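Local structure of uncharacterized protein (Bacillus cereus, 5F2H) at residues B[165-170]-B[175-180]; B[184-189]-B[221-226]; B[243-248]-B[274-279]; B[254-259]-B[301-306]. The protein is of unknown function but probably acts as a hydrolase, as a member of the alpha/beta-hydrolase superfamily in the phospholipase/carboxylesterase branch. One frame throughout, in Å; residues are numbered along the deposited sequence.

Overall arrangement
All four contacts lie in the alpha/beta-hydrolase region, whose parallel sheet runs 158-164, 131-136, 202-207, 227-231, 254-260, 284-289. Contacts 1 and 2 share helix 179-195; their centres are about 17 Å apart, and Ser166 OG of the first probably hydrogen-bonds Glu185 OE2 of the second. Lys221 of contact 2 packs on Val247 of contact 3, with about 19 Å between the centres. Contacts 3 and 4 alternate along the chain, about 18 Å apart between centres, and strand 254-260 faces helix 267-279 on one side and helix 300-313 on the other. In contact 1, Trp176 touches residues of a possible nucleophile elbow around Ser208, consistent with an active site nearby.

Contact 1 (B[165-170]-B[175-180])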
loop_
_atom_site.group_PDB
_atom_site.type_symbol
_atom_site.label_atom_id
_atom_site.label_comp_id
_atom_site.label_asym_id
_atom_site.label_seq_id
_atom_site.Cartn_x
_atom_site.Cartn_y
_atom_site.Cartn_z
ATOM N N SER B 165 26.726 -10.584 3.338
ATOM C CA SER B 165 27.417 -11.781 2.900
ATOM C C SER B 165 28.106 -12.484 4.044
ATOM O O SER B 165 28.578 -11.861 4.983
ATOM C CB SER B 165 28.456 -11.442 1.835
ATOM O OG SER B 165 29.204 -12.600 1.483
ATOM N N SER B 166 28.165 -13.795 3.950
ATOM C CA SER B 166 28.832 -14.586 4.956
ATOM C C SER B 166 30.347 -14.567 4.756
ATOM O O SER B 166 31.084 -14.914 5.663
ATOM C CB SER B 166 28.358 -16.020 4.845
ATOM O OG SER B 166 28.607 -16.503 3.538
ATOM N N GLN B 167 30.813 -14.107 3.597
ATOM C CA GLN B 167 32.247 -14.097 3.293
ATOM C C GLN B 167 32.933 -12.902 3.955
ATOM O O GLN B 167 33.013 -11.813 3.384
ATOM C CB GLN B 167 32.442 -14.078 1.775
ATOM C CG GLN B 167 31.697 -15.186 1.020
ATOM C CD GLN B 167 31.674 -14.944 -0.491
ATOM O OE1 GLN B 167 32.687 -14.584 -1.101
ATOM N NE2 GLN B 167 30.501 -15.129 -1.099
ATOM N N ILE B 168 33.495 -13.151 5.138
ATOM C CA ILE B 168 34.172 -12.123 5.942
ATOM C C ILE B 168 35.668 -12.021 5.603
ATOM O O ILE B 168 36.349 -13.026 5.481
ATOM C CB ILE B 168 33.939 -12.402 7.457
ATOM C CG1 ILE B 168 34.315 -11.199 8.315
ATOM C CG2 ILE B 168 34.667 -13.659 7.917
ATOM C CD1 ILE B 168 34.052 -11.417 9.787
ATOM N N GLN B 169 36.159 -10.798 5.436
ATOM C CA GLN B 169 37.562 -10.528 5.094
ATOM C C GLN B 169 38.346 -9.913 6.256
ATOM O O GLN B 169 39.557 -10.006 6.301
ATOM C CB GLN B 169 37.595 -9.589 3.894
ATOM C CG GLN B 169 38.985 -9.234 3.390
ATOM C CD GLN B 169 38.941 -8.141 2.343
ATOM O OE1 GLN B 169 37.936 -7.975 1.645
ATOM N NE2 GLN B 169 40.017 -7.363 2.249
ATOM N N PHE B 170 37.638 -9.226 7.146
ATOM C CA PHE B 170 38.193 -8.582 8.339
ATOM C C PHE B 170 37.017 -8.131 9.196
ATOM O O PHE B 170 35.880 -8.156 8.735
ATOM C CB PHE B 170 39.090 -7.398 7.987
ATOM C CG PHE B 170 38.402 -6.350 7.193
ATOM C CD1 PHE B 170 37.732 -5.312 7.827
ATOM C CD2 PHE B 170 38.400 -6.412 5.800
ATOM C CE1 PHE B 170 37.074 -4.352 7.082
ATOM C CE2 PHE B 170 37.743 -5.454 5.050
ATOM C CZ PHE B 170 37.083 -4.421 5.690
ATOM N N VAL B 175 32.497 -9.543 1.795
ATOM C CA VAL B 175 32.648 -9.528 0.321
ATOM C C VAL B 175 31.851 -10.534 -0.465
ATOM O O VAL B 175 31.482 -11.591 0.060
ATOM C CB VAL B 175 34.104 -9.795 -0.114
ATOM C CG1 VAL B 175 35.028 -8.697 0.400
ATOM C CG2 VAL B 175 34.578 -11.151 0.376
ATOM N N TRP B 176 31.661 -10.227 -1.757
ATOM C CA TRP B 176 30.919 -11.096 -2.691
ATOM C C TRP B 176 31.846 -11.827 -3.684
ATOM O O TRP B 176 31.466 -12.058 -4.826
ATOM C CB TRP B 176 29.886 -10.290 -3.474
ATOM C CG TRP B 176 28.901 -9.618 -2.621
ATOM C CD1 TRP B 176 28.855 -8.286 -2.288
ATOM C CD2 TRP B 176 27.848 -10.244 -1.899
ATOM N NE1 TRP B 176 27.808 -8.047 -1.439
ATOM C CE2 TRP B 176 27.182 -9.235 -1.168
ATOM C CE3 TRP B 176 27.391 -11.565 -1.804
ATOM C CZ2 TRP B 176 26.065 -9.497 -0.384
ATOM C CZ3 TRP B 176 26.280 -11.827 -0.994
ATOM C CH2 TRP B 176 25.629 -10.786 -0.301
ATOM N N ASP B 177 33.045 -12.204 -3.233
ATOM C CA ASP B 177 34.028 -12.902 -4.073
ATOM C C ASP B 177 33.442 -14.099 -4.795
ATOM O O ASP B 177 33.393 -14.131 -6.029
ATOM C CB ASP B 177 35.201 -13.399 -3.228
ATOM C CG ASP B 177 36.072 -12.297 -2.714
ATOM O OD1 ASP B 177 35.974 -11.142 -3.205
ATOM O OD2 ASP B 177 36.915 -12.631 -1.857
ATOM N N ASP B 178 32.998 -15.055 -3.976
ATOM C CA ASP B 178 32.395 -16.296 -4.396
ATOM C C ASP B 178 30.953 -15.984 -4.739
ATOM O O ASP B 178 30.083 -16.097 -3.897
ATOM C CB ASP B 178 32.500 -17.318 -3.245
ATOM C CG ASP B 178 32.050 -18.719 -3.638
ATOM O OD1 ASP B 178 31.345 -18.885 -4.666
ATOM O OD2 ASP B 178 32.417 -19.669 -2.908
ATOM N N ILE B 179 30.711 -15.604 -5.993
ATOM C CA ILE B 179 29.364 -15.243 -6.448
ATOM C C ILE B 179 28.322 -16.343 -6.382
ATOM O O ILE B 179 27.151 -16.098 -6.695
ATOM C CB ILE B 179 29.322 -14.597 -7.861
ATOM C CG1 ILE B 179 29.777 -15.574 -8.955
ATOM C CG2 ILE B 179 30.139 -13.306 -7.879
ATOM C CD1 ILE B 179 29.694 -14.996 -10.359
ATOM N N GLN B 180 28.725 -17.551 -5.999
ATOM C CA GLN B 180 27.769 -18.650 -5.912
ATOM C C GLN B 180 27.085 -18.619 -4.588
ATOM O O GLN B 180 25.856 -18.618 -4.534
ATOM C CB GLN B 180 28.439 -19.990 -6.142
ATOM C CG GLN B 180 28.977 -20.127 -7.552
ATOM C CD GLN B 180 27.880 -20.028 -8.594
ATOM O OE1 GLN B 180 26.697 -20.210 -8.288
ATOM N NE2 GLN B 180 28.272 -19.800 -9.844
#
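The short hairpin of strands 168-170 and 173-174 is closed at its base by Gln167 and Val175, just before helix 179-195. Val175 N donates to Gln167 O (2.8 Å). Beside this bond Ser165 OG reaches Val175 O at 2.9 Å from above the carbonyl plane, and the same hydroxyl accepts Gln167 N in an ST turn. With chi1 at 175°, Ser165 holds OG opposite its own backbone N, within reach of both. Its CB lies over one face of the Trp176 six-membered ring, 3.5 Å from the centroid, as a CH-pi contact; the indole NE1 donates to His137 O. The amide of Gln167 runs on to the start of the helix, where OE1 accepts Asp178 N (2.9 Å) and NE2 gives a more bent bond to Asp178 O (3.0 Å). Asp178 in turn N-caps the helix, its OD1 accepting Gln180 N. Gln169 OE1 touches Val175 CG1 across the hairpin. Bound at both ends to one residue, the Gln167 amide is set in its orientation and restrained from turning, and the hairpin base is tied by polar bonds to the N-cap residue.

Contact 2 (B[184-189]-B[221-226]); sequences EELKEH and KDIDVD
A single methyl group, Ile223 CD1, makes the whole contact between the side chains of Ile223 and Leu186, set against the leucine's branch point. It meets CG of Leu186 at 3.3 Å and also lies against the two methyls, CD1 (3.8 Å) and CD2 (3.7 Å), so the leucine is touched at its branch point and at both methyls. The two side chains cross at about a right angle, and Leu186, with CG opposite its backbone N (chi1 -176°), turns its end to the loop although its CB does not point there. Thr217 of helix 209-219 packs against both residues. At the next residue the extended Lys187 passes Asp222 at a slant: its CD is 4.0 Å from Asp222 CB, and NZ reaches OD1 at 3.4 Å in a weak salt bridge on the solvent-exposed side. Lys183 makes a further long, weak ion pair with the other oxygen, OD2. Lys221, with positive phi, is the C-prime residue of a Schellman motif that ends helix 209-219. Helix 179-195 thus packs beside the exit of the next helix, as expected where successive beta-alpha-beta crossovers put their helices on one face of an alpha/beta-hydrolase sheet.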
loop_
_atom_site.group_PDB
_atom_site.type_symbol
_atom_site.label_atom_id
_atom_site.label_comp_id
_atom_site.label_asym_id
_atom_site.label_seq_id
_atom_site.Cartn_x
_atom_site.Cartn_y
_atom_site.Cartn_z
ATOM N N GLU B 184 23.172 -17.996 -3.724
ATOM C CA GLU B 184 22.471 -18.943 -2.841
ATOM C C GLU B 184 21.832 -18.235 -1.690
ATOM O O GLU B 184 20.643 -18.366 -1.484
ATOM C CB GLU B 184 23.411 -20.009 -2.288
ATOM C CG GLU B 184 24.037 -20.898 -3.344
ATOM C CD GLU B 184 25.066 -21.836 -2.765
ATOM O OE1 GLU B 184 25.150 -21.941 -1.521
ATOM O OE2 GLU B 184 25.799 -22.462 -3.565
ATOM N N GLU B 185 22.639 -17.493 -0.941
ATOM C CA GLU B 185 22.162 -16.724 0.211
ATOM C C GLU B 185 21.043 -15.810 -0.219
ATOM O O GLU B 185 19.965 -15.851 0.353
ATOM C CB GLU B 185 23.287 -15.906 0.839
ATOM C CG GLU B 185 24.395 -16.773 1.412
ATOM C CD GLU B 185 25.551 -15.975 1.973
ATOM O OE1 GLU B 185 25.357 -14.759 2.293
ATOM O OE2 GLU B 185 26.642 -16.585 2.123
ATOM N N LEU B 186 21.273 -15.038 -1.275
ATOM C CA LEU B 186 20.259 -14.136 -1.779
ATOM C C LEU B 186 18.942 -14.855 -2.005
ATOM O O LEU B 186 17.878 -14.291 -1.783
ATOM C CB LEU B 186 20.710 -13.415 -3.052
ATOM C CG LEU B 186 19.675 -12.385 -3.554
ATOM C CD1 LEU B 186 19.181 -11.460 -2.438
ATOM C CD2 LEU B 186 20.172 -11.544 -4.727
ATOM N N LYS B 187 19.006 -16.110 -2.419
ATOM C CA LYS B 187 17.803 -16.900 -2.660
ATOM C C LYS B 187 17.187 -17.284 -1.329
ATOM O O LYS B 187 15.986 -17.148 -1.137
ATOM C CB LYS B 187 18.162 -18.143 -3.462
ATOM C CG LYS B 187 16.986 -19.003 -3.856
ATOM C CD LYS B 187 17.523 -20.156 -4.679
ATOM C CE LYS B 187 16.430 -20.826 -5.480
ATOM N NZ LYS B 187 16.975 -21.945 -6.298
ATOM N N GLU B 188 18.031 -17.737 -0.411
ATOM C CA GLU B 188 17.589 -18.150 0.922
ATOM C C GLU B 188 16.823 -17.020 1.579
ATOM O O GLU B 188 15.726 -17.236 2.076
ATOM C CB GLU B 188 18.771 -18.547 1.816
ATOM C CG GLU B 188 19.640 -19.705 1.320
ATOM C CD GLU B 188 18.899 -21.034 1.218
ATOM O OE1 GLU B 188 17.683 -21.073 1.509
ATOM O OE2 GLU B 188 19.539 -22.062 0.874
ATOM N N HIS B 189 17.396 -15.817 1.586
ATOM C CA HIS B 189 16.709 -14.687 2.182
ATOM C C HIS B 189 15.389 -14.418 1.489
ATOM O O HIS B 189 14.361 -14.227 2.141
ATOM C CB HIS B 189 17.537 -13.407 2.160
ATOM C CG HIS B 189 18.755 -13.457 3.020
ATOM N ND1 HIS B 189 20.032 -13.366 2.511
ATOM C CD2 HIS B 189 18.894 -13.652 4.351
ATOM C CE1 HIS B 189 20.904 -13.463 3.494
ATOM N NE2 HIS B 189 20.239 -13.649 4.621
ATOM N N LYS B 221 17.092 -17.011 -12.539
ATOM C CA LYS B 221 15.705 -17.033 -12.097
ATOM C C LYS B 221 15.558 -17.511 -10.654
ATOM O O LYS B 221 14.593 -18.178 -10.299
ATOM C CB LYS B 221 14.820 -17.842 -13.065
ATOM C CG LYS B 221 14.812 -17.283 -14.492
ATOM C CD LYS B 221 13.709 -17.808 -15.418
ATOM C CE LYS B 221 13.705 -19.318 -15.628
ATOM N NZ LYS B 221 14.893 -19.810 -16.371
ATOM N N ASP B 222 16.534 -17.167 -9.821
ATOM C CA ASP B 222 16.506 -17.554 -8.421
ATOM C C ASP B 222 15.708 -16.560 -7.622
ATOM O O ASP B 222 15.493 -16.755 -6.425
ATOM C CB ASP B 222 17.924 -17.702 -7.862
ATOM C CG ASP B 222 18.610 -18.975 -8.330
ATOM O OD1 ASP B 222 17.909 -19.907 -8.794
ATOM O OD2 ASP B 222 19.839 -19.086 -8.155
ATOM N N ILE B 223 15.253 -15.508 -8.299
ATOM C CA ILE B 223 14.481 -14.461 -7.678
ATOM C C ILE B 223 13.648 -13.713 -8.696
ATOM O O ILE B 223 14.169 -13.283 -9.706
ATOM C CB ILE B 223 15.410 -13.451 -7.000
ATOM C CG1 ILE B 223 16.002 -14.073 -5.755
ATOM C CG2 ILE B 223 14.640 -12.212 -6.571
ATOM C CD1 ILE B 223 16.821 -13.096 -4.954
ATOM N N ASP B 224 12.366 -13.543 -8.410
ATOM C CA ASP B 224 11.471 -12.838 -9.300
ATOM C C ASP B 224 11.482 -11.359 -8.911
ATOM O O ASP B 224 11.126 -11.001 -7.783
ATOM C CB ASP B 224 10.078 -13.450 -9.164
ATOM C CG ASP B 224 9.133 -13.028 -10.276
ATOM O OD1 ASP B 224 9.592 -12.398 -11.255
ATOM O OD2 ASP B 224 7.935 -13.377 -10.196
ATOM N N VAL B 225 11.877 -10.510 -9.857
ATOM C CA VAL B 225 11.980 -9.073 -9.654
ATOM C C VAL B 225 11.298 -8.264 -10.736
ATOM O O VAL B 225 11.319 -8.624 -11.894
ATOM C CB VAL B 225 13.471 -8.698 -9.628
ATOM C CG1 VAL B 225 13.714 -7.237 -9.864
ATOM C CG2 VAL B 225 14.109 -9.144 -8.332
ATOM N N ASP B 226 10.695 -7.151 -10.346
ATOM C CA ASP B 226 10.012 -6.262 -11.283
ATOM C C ASP B 226 10.967 -5.248 -11.908
ATOM O O ASP B 226 10.679 -4.704 -12.959
ATOM C CB ASP B 226 8.852 -5.532 -10.596
ATOM C CG ASP B 226 7.766 -6.487 -10.116
ATOM O OD1 ASP B 226 8.018 -7.715 -10.051
ATOM O OD2 ASP B 226 6.659 -6.003 -9.787
#

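Contact 3 (B[243-248]-B[274-279])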
loop_
_atom_site.group_PDB
_atom_site.type_symbol
_atom_site.label_atom_id
_atom_site.label_comp_id
_atom_site.label_asym_id
_atom_site.label_seq_id
_atom_site.Cartn_x
_atom_site.Cartn_y
_atom_site.Cartn_z
ATOM N N GLU B 243 24.081 -14.959 -23.171
ATOM C CA GLU B 243 22.905 -15.838 -23.322
ATOM C C GLU B 243 21.903 -15.591 -22.194
ATOM O O GLU B 243 20.711 -15.396 -22.431
ATOM C CB GLU B 243 23.265 -17.349 -23.394
ATOM C CG GLU B 243 23.592 -18.115 -22.090
ATOM C CD GLU B 243 24.848 -17.678 -21.361
ATOM O OE1 GLU B 243 25.500 -16.702 -21.791
ATOM O OE2 GLU B 243 25.176 -18.330 -20.342
ATOM N N LEU B 244 22.402 -15.591 -20.964
ATOM C CA LEU B 244 21.563 -15.374 -19.797
ATOM C C LEU B 244 20.830 -14.039 -19.755
ATOM O O LEU B 244 19.755 -13.947 -19.162
ATOM C CB LEU B 244 22.397 -15.580 -18.541
ATOM C CG LEU B 244 22.684 -17.043 -18.258
ATOM C CD1 LEU B 244 23.775 -17.238 -17.229
ATOM C CD2 LEU B 244 21.415 -17.757 -17.815
ATOM N N LEU B 245 21.394 -13.019 -20.390
ATOM C CA LEU B 245 20.751 -11.704 -20.426
ATOM C C LEU B 245 19.400 -11.743 -21.157
ATOM O O LEU B 245 18.627 -10.805 -21.077
ATOM C CB LEU B 245 21.695 -10.649 -21.023
ATOM C CG LEU B 245 22.917 -10.293 -20.152
ATOM C CD1 LEU B 245 23.953 -9.468 -20.905
ATOM C CD2 LEU B 245 22.495 -9.596 -18.868
ATOM N N GLU B 246 19.138 -12.818 -21.895
ATOM C CA GLU B 246 17.868 -12.987 -22.599
ATOM C C GLU B 246 16.725 -12.907 -21.598
ATOM O O GLU B 246 15.691 -12.307 -21.861
ATOM C CB GLU B 246 17.820 -14.360 -23.276
ATOM C CG GLU B 246 16.475 -14.711 -23.909
ATOM C CD GLU B 246 16.464 -16.092 -24.550
ATOM O OE1 GLU B 246 17.555 -16.645 -24.819
ATOM O OE2 GLU B 246 15.360 -16.619 -24.816
ATOM N N VAL B 247 16.941 -13.526 -20.445
ATOM C CA VAL B 247 15.955 -13.565 -19.379
ATOM C C VAL B 247 15.306 -12.204 -19.135
ATOM O O VAL B 247 14.148 -12.122 -18.734
ATOM C CB VAL B 247 16.573 -14.107 -18.071
ATOM C CG1 VAL B 247 15.563 -14.062 -16.935
ATOM C CG2 VAL B 247 17.075 -15.532 -18.263
ATOM N N LEU B 248 16.035 -11.132 -19.401
ATOM C CA LEU B 248 15.501 -9.788 -19.189
ATOM C C LEU B 248 14.416 -9.356 -20.194
ATOM O O LEU B 248 13.585 -8.504 -19.886
ATOM C CB LEU B 248 16.646 -8.777 -19.215
ATOM C CG LEU B 248 17.774 -9.002 -18.198
ATOM C CD1 LEU B 248 18.880 -7.984 -18.431
ATOM C CD2 LEU B 248 17.272 -8.941 -16.765
ATOM N N VAL B 274 25.146 -1.665 -20.311
ATOM C CA VAL B 274 24.077 -0.846 -20.886
ATOM C C VAL B 274 23.967 -1.082 -22.394
ATOM O O VAL B 274 22.878 -1.009 -22.963
ATOM C CB VAL B 274 24.309 0.658 -20.608
ATOM C CG1 VAL B 274 23.309 1.509 -21.374
ATOM C CG2 VAL B 274 24.214 0.940 -19.108
ATOM N N GLN B 275 25.103 -1.331 -23.040
ATOM C CA GLN B 275 25.137 -1.593 -24.479
ATOM C C GLN B 275 24.326 -2.851 -24.815
ATOM O O GLN B 275 23.514 -2.844 -25.737
ATOM C CB GLN B 275 26.587 -1.752 -24.944
ATOM C CG GLN B 275 26.766 -2.080 -26.412
ATOM C CD GLN B 275 26.201 -1.029 -27.352
ATOM O OE1 GLN B 275 25.671 -0.001 -26.933
ATOM N NE2 GLN B 275 26.320 -1.295 -28.651
ATOM N N VAL B 276 24.525 -3.910 -24.034
ATOM C CA VAL B 276 23.794 -5.145 -24.244
ATOM C C VAL B 276 22.297 -4.909 -23.990
ATOM O O VAL B 276 21.458 -5.404 -24.737
ATOM C CB VAL B 276 24.295 -6.279 -23.337
ATOM C CG1 VAL B 276 23.444 -7.517 -23.546
ATOM C CG2 VAL B 276 25.764 -6.577 -23.595
ATOM N N LEU B 277 21.958 -4.159 -22.937
ATOM C CA LEU B 277 20.551 -3.882 -22.635
ATOM C C LEU B 277 19.871 -3.217 -23.824
ATOM O O LEU B 277 18.678 -3.409 -24.031
ATOM C CB LEU B 277 20.377 -2.984 -21.395
ATOM C CG LEU B 277 20.852 -3.445 -20.014
ATOM C CD1 LEU B 277 20.453 -2.393 -18.990
ATOM C CD2 LEU B 277 20.257 -4.775 -19.599
ATOM N N LYS B 278 20.620 -2.406 -24.572
ATOM C CA LYS B 278 20.085 -1.724 -25.763
ATOM C C LYS B 278 19.984 -2.728 -26.944
ATOM O O LYS B 278 18.975 -2.776 -27.661
ATOM C CB LYS B 278 20.962 -0.530 -26.152
ATOM C CG LYS B 278 20.463 0.205 -27.383
ATOM C CD LYS B 278 21.363 1.360 -27.806
ATOM C CE LYS B 278 20.850 1.978 -29.110
ATOM N NZ LYS B 278 21.672 3.113 -29.613
ATOM N N ASP B 279 21.029 -3.540 -27.105
ATOM C CA ASP B 279 21.091 -4.564 -28.141
ATOM C C ASP B 279 19.935 -5.561 -28.012
ATOM O O ASP B 279 19.411 -6.032 -29.029
ATOM C CB ASP B 279 22.417 -5.340 -28.051
ATOM C CG ASP B 279 23.640 -4.471 -28.331
ATOM O OD1 ASP B 279 23.488 -3.419 -28.995
ATOM O OD2 ASP B 279 24.761 -4.879 -27.939
#
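Two pairs of aliphatic side chains, Leu245 with Val276 and Leu248 with Leu277, make up the contact between segment 243-248, helical in its backbone angles, and the last turns of helix 267-279. In the first pair Leu245 CD1 meets Val276 CG1 at 3.3 Å and lies 4.0 Å from Val276 CB; the side chains cross at about a right angle, so one leucine methyl rests against a single branch of the valine. Val276 places that branch opposite its backbone N (chi1 177°), where it faces the leucine. In the second pair only one methyl from each residue meets the other, Leu248 CD1 and Leu277 CD2 at 3.7 Å, and the side chains approach at a slant. Leu277 CB is not aimed at the partner segment, but its end comes nearer.

No hydrogen bond or salt bridge joins the two segments, and the backbones stay well apart, the nearest CA atoms being those of Leu245 and Leu277 at 8.1 Å. Polar bonding is confined to each segment. In 243-248 the bonds are Glu246 N to Glu243 O, Val247 N to Leu244 O and Leu248 N to Leu245 O. Asp279 N to Gln275 O belongs to helix 267-279.

Leu219 of helix 209-219 packs on both Leu245 and Leu248, while Ile238 and Ile282 add to the apolar surroundings of these two leucines. Leu277 also rests on His284 of strand 284-289, an outermost strand of the parallel sheet within this chain, so the contact reaches both helix 209-219 and that strand.

Contact 4 (B[254-259]-B[301-306]); sequences KGYVVC and DELLKE
Tyr256 and Val258 of strand 254-260 face Leu303 and Glu306 of helix 300-313, which in this alpha/beta-hydrolase fold runs back along the sheet: strand and helix segments are nearly antiparallel, 161° between their directions, with axes 10.1 Å apart at closest approach. From CB, which points to the helix, the Tyr256 side chain leaves with CG opposite the backbone N (chi1 -166°) and carries its ring from the strand to the helix. One flank of the ring passes Leu303, whose CB is 4.4 Å from CE1. On the other flank CE2 is 3.8 Å from Glu306 OE2, which lies at the ring edge, in its plane; CZ is also near this oxygen. At the tip, OH donates to Glu306 OE2 at 2.5 Å and touches Leu303 CD2. The carboxylate plane is turned 74° from the ring, and Glu306 extends its chain from the exposed side of the helix to reach the phenol, so the polar end of a buried tyrosine is met by a carboxylate, probably charged.

Two residues further along the strand, Val258 continues the apolar side, also resting on Met231 and Val289 of the flanking strands, while Val257 and Cys259 turn to helix 267-279 on the other face of the sheet. Val258 meets the helix through one methyl, CG1, which lies 4.1 Å from Leu303 CD1.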
loop_
_atom_site.group_PDB
_atom_site.type_symbol
_atom_site.label_atom_id
_atom_site.label_comp_id
_atom_site.label_asym_id
_atom_site.label_seq_id
_atom_site.Cartn_x
_atom_site.Cartn_y
_atom_site.Cartn_z
ATOM N N LYS B 254 12.365 -3.763 -15.898
ATOM C CA LYS B 254 12.926 -2.423 -16.153
ATOM C C LYS B 254 14.204 -2.214 -15.344
ATOM O O LYS B 254 14.300 -2.652 -14.206
ATOM C CB LYS B 254 11.906 -1.332 -15.843
ATOM C CG LYS B 254 10.638 -1.418 -16.681
ATOM C CD LYS B 254 9.701 -0.246 -16.420
ATOM C CE LYS B 254 8.406 -0.368 -17.214
ATOM N NZ LYS B 254 7.478 0.777 -16.988
ATOM N N GLY B 255 15.189 -1.556 -15.940
ATOM C CA GLY B 255 16.464 -1.320 -15.273
ATOM C C GLY B 255 16.842 0.145 -15.191
ATOM O O GLY B 255 16.631 0.914 -16.132
ATOM N N TYR B 256 17.369 0.544 -14.038
ATOM C CA TYR B 256 17.779 1.913 -13.834
ATOM C C TYR B 256 19.207 1.744 -13.375
ATOM O O TYR B 256 19.457 1.128 -12.346
ATOM C CB TYR B 256 16.926 2.583 -12.762
ATOM C CG TYR B 256 17.051 4.101 -12.718
ATOM C CD1 TYR B 256 18.126 4.721 -12.089
ATOM C CD2 TYR B 256 16.059 4.911 -13.265
ATOM C CE1 TYR B 256 18.223 6.103 -12.034
ATOM C CE2 TYR B 256 16.144 6.287 -13.208
ATOM C CZ TYR B 256 17.226 6.876 -12.590
ATOM O OH TYR B 256 17.311 8.246 -12.554
ATOM N N VAL B 257 20.144 2.198 -14.195
ATOM C CA VAL B 257 21.565 2.085 -13.887
ATOM C C VAL B 257 22.173 3.477 -13.777
ATOM O O VAL B 257 21.863 4.368 -14.575
ATOM C CB VAL B 257 22.298 1.291 -14.976
ATOM C CG1 VAL B 257 23.787 1.239 -14.682
ATOM C CG2 VAL B 257 21.702 -0.103 -15.082
ATOM N N VAL B 258 23.046 3.648 -12.791
ATOM C CA VAL B 258 23.679 4.908 -12.567
ATOM C C VAL B 258 25.144 4.667 -12.358
ATOM O O VAL B 258 25.513 3.702 -11.712
ATOM C CB VAL B 258 23.120 5.558 -11.265
ATOM C CG1 VAL B 258 23.824 6.887 -10.970
ATOM C CG2 VAL B 258 21.608 5.772 -11.348
ATOM N N CYS B 259 25.976 5.549 -12.878
ATOM C CA CYS B 259 27.412 5.440 -12.684
ATOM C C CYS B 259 28.055 6.780 -12.956
ATOM O O CYS B 259 27.579 7.560 -13.795
ATOM C CB CYS B 259 28.040 4.394 -13.572
ATOM S SG CYS B 259 29.817 4.245 -13.290
ATOM N N ASP B 301 19.175 9.776 -3.263
ATOM C CA ASP B 301 17.834 9.444 -2.765
ATOM C C ASP B 301 16.749 9.992 -3.709
ATOM O O ASP B 301 15.613 9.486 -3.723
ATOM C CB ASP B 301 17.634 9.855 -1.297
ATOM C CG ASP B 301 17.862 11.335 -1.054
ATOM O OD1 ASP B 301 18.212 12.068 -2.006
ATOM O OD2 ASP B 301 17.720 11.763 0.113
ATOM N N GLU B 302 17.113 11.012 -4.494
ATOM C CA GLU B 302 16.214 11.607 -5.481
ATOM C C GLU B 302 16.164 10.725 -6.713
ATOM O O GLU B 302 15.118 10.587 -7.338
ATOM C CB GLU B 302 16.642 13.025 -5.860
ATOM C CG GLU B 302 16.427 14.033 -4.754
ATOM C CD GLU B 302 14.950 14.199 -4.399
ATOM O OE1 GLU B 302 14.082 13.614 -5.089
ATOM O OE2 GLU B 302 14.646 14.936 -3.435
ATOM N N LEU B 303 17.302 10.139 -7.073
ATOM C CA LEU B 303 17.349 9.247 -8.218
ATOM C C LEU B 303 16.500 8.043 -7.880
ATOM O O LEU B 303 15.746 7.580 -8.732
ATOM C CB LEU B 303 18.768 8.823 -8.556
ATOM C CG LEU B 303 19.734 9.964 -8.888
ATOM C CD1 LEU B 303 21.112 9.401 -9.199
ATOM C CD2 LEU B 303 19.227 10.814 -10.045
ATOM N N LEU B 304 16.613 7.542 -6.643
ATOM C CA LEU B 304 15.795 6.396 -6.210
ATOM C C LEU B 304 14.310 6.665 -6.385
ATOM O O LEU B 304 13.543 5.736 -6.650
ATOM C CB LEU B 304 16.042 6.004 -4.759
ATOM C CG LEU B 304 17.292 5.239 -4.361
ATOM C CD1 LEU B 304 17.353 5.068 -2.850
ATOM C CD2 LEU B 304 17.259 3.879 -5.033
ATOM N N LYS B 305 13.899 7.917 -6.196
ATOM C CA LYS B 305 12.499 8.276 -6.365
ATOM C C LYS B 305 12.130 8.029 -7.836
ATOM O O LYS B 305 11.189 7.281 -8.116
ATOM C CB LYS B 305 12.248 9.722 -5.944
ATOM C CG LYS B 305 10.785 10.123 -5.983
ATOM C CD LYS B 305 10.518 11.494 -5.385
ATOM C CE LYS B 305 10.824 11.513 -3.893
ATOM N NZ LYS B 305 10.478 12.819 -3.271
ATOM N N GLU B 306 12.883 8.629 -8.763
ATOM C CA GLU B 306 12.645 8.429 -10.205
ATOM C C GLU B 306 12.654 6.956 -10.581
ATOM O O GLU B 306 11.768 6.471 -11.257
ATOM C CB GLU B 306 13.730 9.049 -11.090
ATOM C CG GLU B 306 13.742 10.544 -11.312
ATOM C CD GLU B 306 14.772 10.922 -12.383
ATOM O OE1 GLU B 306 14.800 12.092 -12.832
ATOM O OE2 GLU B 306 15.525 10.022 -12.830
#